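Local coordinates for protein mevalonate diphosphate decarboxylase (Legionella pneumophila, PDB 3LTO) that probably catalyses the ATP-dependent decarboxylation of mevalonate diphosphate to isopentenyl diphosphate, a step in isoprenoid lipid biosynthesis, at residues S150-S153 with W158-W161. Sequence-based numbering, arbitrary orientation.
Sequences SCRS and WALW. With SO4 (sulfate ion), chain C.
Cys151 sets its sulfur over one face of the Trp161 indole. Cys151 SG lies 3.8 Å from the centroid of the six-membered ring of Trp161. It sits 16° off the ring normal, a sulfur-aromatic contact. Its closest ring atom is Trp161 CD2, 3.6 Å from Cys151 SG. Trp161 CG stands anti to its backbone nitrogen (chi1 176°), which places the indole beneath the sulfur. Arg152 comes to the same ring at its edge, with NE 4.1 Å from Trp161 CE3. With NE at the ring edge and the guanidinium and indole planes 51° apart, this is not a stack. Nearer the backbone, the Ala159 methyl packs on Arg152, with CB 3.4 Å from Arg152 O and 4.0 Å from Arg152 CB. No hydrogen bond joins the two segments.

The contact is buried in the N-terminal domain of this GHMP-type enzyme. It packs the loop after helix 136-144 against strand 158-162 of the mixed sheet. The Arg152 chain bends at chi3 and carries its guanidinium to a bound sulfate. NH2 of Arg152 gives sulfate O2 a nearly straight hydrogen bond of 2.7 Å, with O2 in the guanidinium plane.

Tyr16 N, Met17 N and Ser149 OG also bind this sulfate, probably from the crystallisation liquor, consistent with a pocket for a phosphate group of substrate or nucleotide. Arg152 NE hydrogen-bonds to Ser31 OG and NH1 weakly to Ser33 OG, which should limit the rotation of the guanidinium. Tyr16 also meets the Trp161 ring, and Val166 of strand 165-168 touches both Cys151 and Trp161.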
loop_
_atom_site.group_PDB
_atom_site.type_symbol
_atom_site.label_atom_id
_atom_site.label_comp_id
_atom_site.label_asym_id
_atom_site.label_seq_id
_atom_site.Cartn_x
_atom_site.Cartn_y
_atom_site.Cartn_z
ATOM N N SER A 150 -13.487 -6.434 -5.232
ATOM C CA SER A 150 -13.762 -7.311 -4.104
ATOM C C SER A 150 -13.029 -7.016 -2.797
ATOM O O SER A 150 -13.547 -7.342 -1.729
ATOM C CB SER A 150 -13.531 -8.775 -4.495
ATOM O OG SER A 150 -12.155 -9.079 -4.557
ATOM N N CYS A 151 -11.842 -6.409 -2.861
ATOM C CA CYS A 151 -11.103 -6.131 -1.630
ATOM C C CYS A 151 -11.852 -5.175 -0.718
ATOM O O CYS A 151 -11.634 -5.164 0.494
ATOM C CB CYS A 151 -9.687 -5.596 -1.926
ATOM S SG CYS A 151 -9.521 -3.861 -2.449
ATOM N N ARG A 152 -12.748 -4.387 -1.302
ATOM C CA ARG A 152 -13.548 -3.433 -0.539
ATOM C C ARG A 152 -14.709 -4.085 0.197
ATOM O O ARG A 152 -15.308 -3.472 1.089
ATOM C CB ARG A 152 -14.106 -2.352 -1.453
ATOM C CG ARG A 152 -13.118 -1.291 -1.839
ATOM C CD ARG A 152 -13.846 -0.128 -2.467
ATOM N NE ARG A 152 -13.557 -0.009 -3.883
ATOM C CZ ARG A 152 -14.356 -0.417 -4.859
ATOM N NH1 ARG A 152 -15.518 -0.981 -4.585
ATOM N NH2 ARG A 152 -13.981 -0.248 -6.116
ATOM N N SER A 153 -15.037 -5.321 -0.169
ATOM C CA SER A 153 -16.148 -6.010 0.483
ATOM C C SER A 153 -15.802 -6.608 1.846
ATOM O O SER A 153 -16.684 -7.095 2.547
ATOM C CB SER A 153 -16.709 -7.098 -0.435
ATOM O OG SER A 153 -17.423 -6.513 -1.512
ATOM N N TRP A 158 -18.197 1.459 5.424
ATOM C CA TRP A 158 -17.526 2.162 4.330
ATOM C C TRP A 158 -16.106 1.642 4.165
ATOM O O TRP A 158 -15.433 1.336 5.146
ATOM C CB TRP A 158 -17.462 3.671 4.587
ATOM C CG TRP A 158 -18.786 4.338 4.649
ATOM C CD1 TRP A 158 -19.549 4.547 5.761
ATOM C CD2 TRP A 158 -19.538 4.850 3.541
ATOM N NE1 TRP A 158 -20.735 5.158 5.411
ATOM C CE2 TRP A 158 -20.753 5.353 4.056
ATOM C CE3 TRP A 158 -19.304 4.930 2.162
ATOM C CZ2 TRP A 158 -21.734 5.927 3.239
ATOM C CZ3 TRP A 158 -20.278 5.498 1.350
ATOM C CH2 TRP A 158 -21.479 5.990 1.891
ATOM N N ALA A 159 -15.647 1.554 2.920
ATOM C CA ALA A 159 -14.298 1.072 2.646
ATOM C C ALA A 159 -13.520 2.044 1.778
ATOM O O ALA A 159 -14.016 2.507 0.758
ATOM C CB ALA A 159 -14.355 -0.288 1.964
ATOM N N LEU A 160 -12.297 2.352 2.193
ATOM C CA LEU A 160 -11.447 3.246 1.430
ATOM C C LEU A 160 -10.224 2.460 1.006
ATOM O O LEU A 160 -9.528 1.880 1.834
ATOM C CB LEU A 160 -11.021 4.456 2.261
ATOM C CG LEU A 160 -10.061 5.418 1.544
ATOM C CD1 LEU A 160 -10.770 6.064 0.370
ATOM C CD2 LEU A 160 -9.562 6.481 2.513
ATOM N N TRP A 161 -9.981 2.437 -0.299
ATOM C CA TRP A 161 -8.856 1.721 -0.878
ATOM C C TRP A 161 -7.887 2.748 -1.458
ATOM O O TRP A 161 -8.237 3.513 -2.357
ATOM C CB TRP A 161 -9.386 0.766 -1.960
ATOM C CG TRP A 161 -8.362 -0.010 -2.747
ATOM C CD1 TRP A 161 -7.052 -0.208 -2.432
ATOM C CD2 TRP A 161 -8.589 -0.710 -3.975
ATOM N NE1 TRP A 161 -6.441 -0.989 -3.390
ATOM C CE2 TRP A 161 -7.364 -1.313 -4.349
ATOM C CE3 TRP A 161 -9.710 -0.888 -4.800
ATOM C CZ2 TRP A 161 -7.227 -2.082 -5.514
ATOM C CZ3 TRP A 161 -9.578 -1.648 -5.960
ATOM C CH2 TRP A 161 -8.343 -2.238 -6.304
HETATM S S SO4 C . -15.418 0.270 -8.988
HETATM O O1 SO4 C . -14.856 1.311 -8.111
HETATM O O2 SO4 C . -15.438 -0.994 -8.244
HETATM O O3 SO4 C . -16.783 0.659 -9.370
HETATM O O4 SO4 C . -14.611 0.095 -10.201
#